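Local coordinates for VWFA domain-containing protein (Bacteroides thetaiotaomicron, PDB 3IBS) that is of unknown function but carries a metal-binding von Willebrand factor type A domain, here with magnesium, and is probably held at the cell membrane, at residues T92-T102 and I115-H124. Residues are numbered along the deposited sequence; the frame is centred on the assembly and turned at random. Where two conformers were deposited one is given.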
loop_
_atom_site.group_PDB
_atom_site.type_symbol
_atom_site.label_atom_id
_atom_site.label_comp_id
_atom_site.label_asym_id
_atom_site.label_seq_id
_atom_site.Cartn_x
_atom_site.Cartn_y
_atom_site.Cartn_z
ATOM N N THR A 92 -10.380 -5.368 18.602
ATOM C CA THR A 92 -10.552 -6.696 18.033
ATOM C C THR A 92 -11.188 -7.576 19.105
ATOM O O THR A 92 -10.544 -8.491 19.630
ATOM C CB THR A 92 -9.198 -7.301 17.572
ATOM O OG1 THR A 92 -8.486 -6.346 16.782
ATOM C CG2 THR A 92 -9.415 -8.590 16.724
ATOM N N ALA A 93 -12.454 -7.300 19.406
ATOM C CA ALA A 93 -13.138 -7.928 20.546
ATOM C C ALA A 93 -13.744 -9.288 20.212
ATOM O O ALA A 93 -14.969 -9.466 20.237
ATOM C CB ALA A 93 -14.197 -6.971 21.133
ATOM N N ILE A 94 -12.869 -10.245 19.882
ATOM C CA ILE A 94 -13.278 -11.597 19.495
ATOM C C ILE A 94 -14.014 -12.330 20.643
ATOM O O ILE A 94 -15.003 -13.022 20.398
ATOM C CB ILE A 94 -12.080 -12.466 18.972
ATOM C CG1 ILE A 94 -11.451 -11.854 17.707
ATOM C CG2 ILE A 94 -12.552 -13.912 18.660
ATOM C CD1 ILE A 94 -10.036 -12.432 17.387
ATOM N N GLY A 95 -13.519 -12.185 21.873
ATOM C CA GLY A 95 -14.158 -12.779 23.057
ATOM C C GLY A 95 -15.591 -12.319 23.273
ATOM O O GLY A 95 -16.492 -13.150 23.440
ATOM N N GLU A 96 -15.805 -11.001 23.260
ATOM C CA GLU A 96 -17.150 -10.439 23.322
ATOM C C GLU A 96 -18.065 -11.004 22.211
ATOM O O GLU A 96 -19.229 -11.330 22.471
ATOM C CB GLU A 96 -17.107 -8.902 23.267
ATOM C CG GLU A 96 -16.485 -8.241 24.506
ATOM C CD GLU A 96 -16.394 -6.715 24.395
ATOM O OE1 GLU A 96 -17.181 -6.108 23.639
ATOM O OE2 GLU A 96 -15.529 -6.108 25.067
ATOM N N ALA A 97 -17.532 -11.158 20.995
ATOM C CA ALA A 97 -18.343 -11.673 19.885
ATOM C C ALA A 97 -18.726 -13.143 20.100
ATOM O O ALA A 97 -19.887 -13.517 19.935
ATOM C CB ALA A 97 -17.640 -11.460 18.525
ATOM N N ILE A 98 -17.756 -13.959 20.520
ATOM C CA ILE A 98 -18.010 -15.361 20.819
ATOM C C ILE A 98 -19.013 -15.498 21.953
ATOM O O ILE A 98 -19.910 -16.351 21.876
ATOM C CB ILE A 98 -16.690 -16.138 21.163
ATOM C CG1 ILE A 98 -15.786 -16.244 19.929
ATOM C CG2 ILE A 98 -16.994 -17.553 21.717
ATOM C CD1 ILE A 98 -14.380 -16.853 20.228
ATOM N N ASN A 99 -18.862 -14.685 23.001
ATOM C CA ASN A 99 -19.772 -14.739 24.166
ATOM C C ASN A 99 -21.184 -14.336 23.749
ATOM O O ASN A 99 -22.157 -14.959 24.172
ATOM C CB ASN A 99 -19.310 -13.829 25.303
ATOM C CG ASN A 99 -18.112 -14.384 26.063
ATOM O OD1 ASN A 99 -17.780 -15.595 25.999
ATOM N ND2 ASN A 99 -17.467 -13.502 26.811
ATOM N N LEU A 100 -21.292 -13.296 22.911
ATOM C CA LEU A 100 -22.600 -12.896 22.377
ATOM C C LEU A 100 -23.192 -14.027 21.517
ATOM O O LEU A 100 -24.386 -14.340 21.606
ATOM C CB LEU A 100 -22.484 -11.598 21.566
ATOM C CG LEU A 100 -23.733 -11.031 20.859
ATOM C CD1 LEU A 100 -24.899 -10.737 21.860
ATOM C CD2 LEU A 100 -23.353 -9.770 20.053
ATOM N N ALA A 101 -22.360 -14.655 20.691
ATOM C CA ALA A 101 -22.856 -15.777 19.877
ATOM C C ALA A 101 -23.443 -16.916 20.713
ATOM O O ALA A 101 -24.512 -17.443 20.384
ATOM C CB ALA A 101 -21.769 -16.307 18.921
ATOM N N THR A 102 -22.753 -17.303 21.786
ATOM C CA THR A 102 -23.265 -18.381 22.651
ATOM C C THR A 102 -24.631 -18.057 23.263
ATOM O O THR A 102 -25.430 -18.962 23.469
ATOM C CB THR A 102 -22.292 -18.760 23.803
ATOM O OG1 THR A 102 -22.407 -17.794 24.853
ATOM C CG2 THR A 102 -20.849 -18.814 23.311
ATOM N N ILE A 115 -19.878 -21.620 15.889
ATOM C CA ILE A 115 -19.561 -20.201 15.784
ATOM C C ILE A 115 -18.386 -20.112 14.832
ATOM O O ILE A 115 -17.410 -20.841 15.013
ATOM C CB ILE A 115 -19.167 -19.577 17.159
ATOM C CG1 ILE A 115 -20.340 -19.671 18.138
ATOM C CG2 ILE A 115 -18.679 -18.123 16.960
ATOM C CD1 ILE A 115 -19.976 -19.282 19.597
ATOM N N ILE A 116 -18.494 -19.262 13.811
ATOM C CA ILE A 116 -17.426 -19.121 12.813
ATOM C C ILE A 116 -16.919 -17.704 12.869
ATOM O O ILE A 116 -17.631 -16.785 12.458
ATOM C CB ILE A 116 -17.910 -19.451 11.397
ATOM C CG1 ILE A 116 -18.391 -20.902 11.341
ATOM C CG2 ILE A 116 -16.783 -19.231 10.364
ATOM C CD1 ILE A 116 -19.103 -21.178 10.094
ATOM N N VAL A 117 -15.715 -17.538 13.439
ATOM C CA VAL A 117 -15.081 -16.244 13.587
ATOM C C VAL A 117 -14.270 -16.002 12.325
ATOM O O VAL A 117 -13.471 -16.857 11.915
ATOM C CB VAL A 117 -14.123 -16.203 14.833
ATOM C CG1 VAL A 117 -13.518 -14.805 15.031
ATOM C CG2 VAL A 117 -14.868 -16.634 16.094
ATOM N N ILE A 118 -14.510 -14.866 11.685
ATOM C CA ILE A 118 -13.750 -14.483 10.496
ATOM C C ILE A 118 -12.991 -13.180 10.759
ATOM O O ILE A 118 -13.602 -12.122 10.956
ATOM C CB ILE A 118 -14.665 -14.308 9.282
ATOM C CG1 ILE A 118 -15.499 -15.592 9.084
ATOM C CG2 ILE A 118 -13.838 -13.977 8.047
ATOM C CD1 ILE A 118 -16.614 -15.517 7.925
ATOM N N THR A 119 -11.665 -13.247 10.780
ATOM C CA THR A 119 -10.879 -12.123 11.320
ATOM C C THR A 119 -9.421 -12.191 10.843
ATOM O O THR A 119 -8.972 -13.224 10.375
ATOM C CB THR A 119 -10.936 -12.128 12.891
ATOM O OG1 THR A 119 -10.250 -10.988 13.439
ATOM C CG2 THR A 119 -10.330 -13.438 13.460
ATOM N N ASP A 120 -8.680 -11.088 10.972
ATOM C CA ASP A 120 -7.221 -11.174 10.842
ATOM C C ASP A 120 -6.565 -11.479 12.210
ATOM O O ASP A 120 -5.332 -11.626 12.293
ATOM C CB ASP A 120 -6.649 -9.912 10.180
ATOM C CG ASP A 120 -7.084 -8.645 10.888
ATOM O OD1 ASP A 120 -7.236 -8.691 12.135
ATOM O OD2 ASP A 120 -7.309 -7.620 10.207
ATOM N N GLY A 121 -7.386 -11.590 13.273
ATOM C CA GLY A 121 -6.896 -11.981 14.619
ATOM C C GLY A 121 -5.840 -11.039 15.209
ATOM O O GLY A 121 -5.075 -11.404 16.139
ATOM N N GLU A 122 -5.838 -9.804 14.713
ATOM C CA GLU A 122 -4.783 -8.860 15.013
ATOM C C GLU A 122 -5.036 -8.012 16.256
ATOM O O GLU A 122 -6.108 -7.418 16.402
ATOM C CB GLU A 122 -4.542 -7.944 13.813
ATOM C CG GLU A 122 -3.439 -6.946 14.055
ATOM C CD GLU A 122 -3.110 -6.127 12.822
ATOM O OE1 GLU A 122 -4.032 -5.524 12.218
ATOM O OE2 GLU A 122 -1.928 -6.082 12.479
ATOM N N ASN A 123 -4.017 -7.922 17.113
ATOM C CA ASN A 123 -4.069 -7.084 18.317
ATOM C C ASN A 123 -5.272 -7.363 19.240
ATOM O O ASN A 123 -5.872 -6.429 19.790
ATOM C CB ASN A 123 -4.050 -5.587 17.954
ATOM C CG ASN A 123 -2.723 -5.140 17.365
ATOM O OD1 ASN A 123 -1.676 -5.705 17.653
ATOM N ND2 ASN A 123 -2.773 -4.111 16.520
ATOM N N HIS A 124 -5.633 -8.634 19.396
ATOM C CA HIS A 124 -6.654 -8.987 20.383
ATOM C C HIS A 124 -6.041 -8.890 21.779
ATOM O O HIS A 124 -4.949 -9.410 22.012
ATOM C CB HIS A 124 -7.205 -10.389 20.147
ATOM C CG HIS A 124 -8.201 -10.819 21.182
ATOM N ND1 HIS A 124 -9.383 -10.145 21.399
ATOM C CD2 HIS A 124 -8.183 -11.842 22.069
ATOM C CE1 HIS A 124 -10.053 -10.735 22.373
ATOM N NE2 HIS A 124 -9.345 -11.765 22.799
#
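Thr92 and His124 carry the polar half of this contact through two hydrogen bonds. Thr92 OG1 donates to Glu122 O over 2.6 Å, and a C=O...donor angle of 175° shows that it meets the carbonyl end-on. A chi1 of -49° sets OG1 beside the backbone N, from where it reaches Glu122 O, and turns CG2 anti to N. In the conformer given here, His124 ND1 donates to Thr92 O at 2.7 Å, and Ile94 CB stands 4.2 Å above one ring face, off-centre. Replacing Thr92 by an alanine would remove OG1 and probably leave Glu122 O without its side-chain donor. Thr119 OG1 accepts from Gly121 N in an ST turn and is hydrogen-bonded to Asp19. The setting is the Rossmann-like vWA fold: helix 94-102 runs nearly antiparallel to central strand 115-119 (156°). Asp19, Ser21 and Ser23, with Thr92 and Asp120, are consistent with a metal-ion-dependent adhesion site (MIDAS); the side chain of Thr92 comes within about 4 Å of the bound magnesium, while Asp120, not bound to the ion in this chain, forms a salt bridge with Arg33. Among apolar contacts, Ile115 CD1 packs against Ala101 CB at 3.5 Å and also touches Ile98 CG2. Val117 divides its methyls, CG1 meeting Ile94 CG2 at 3.9 Å and CG2 meeting Ile98 CG1 at 4.0 Å, each pair of side chains crossing at about a right angle. Ile94 CD1 and Thr119 CG2 meet tip to tip.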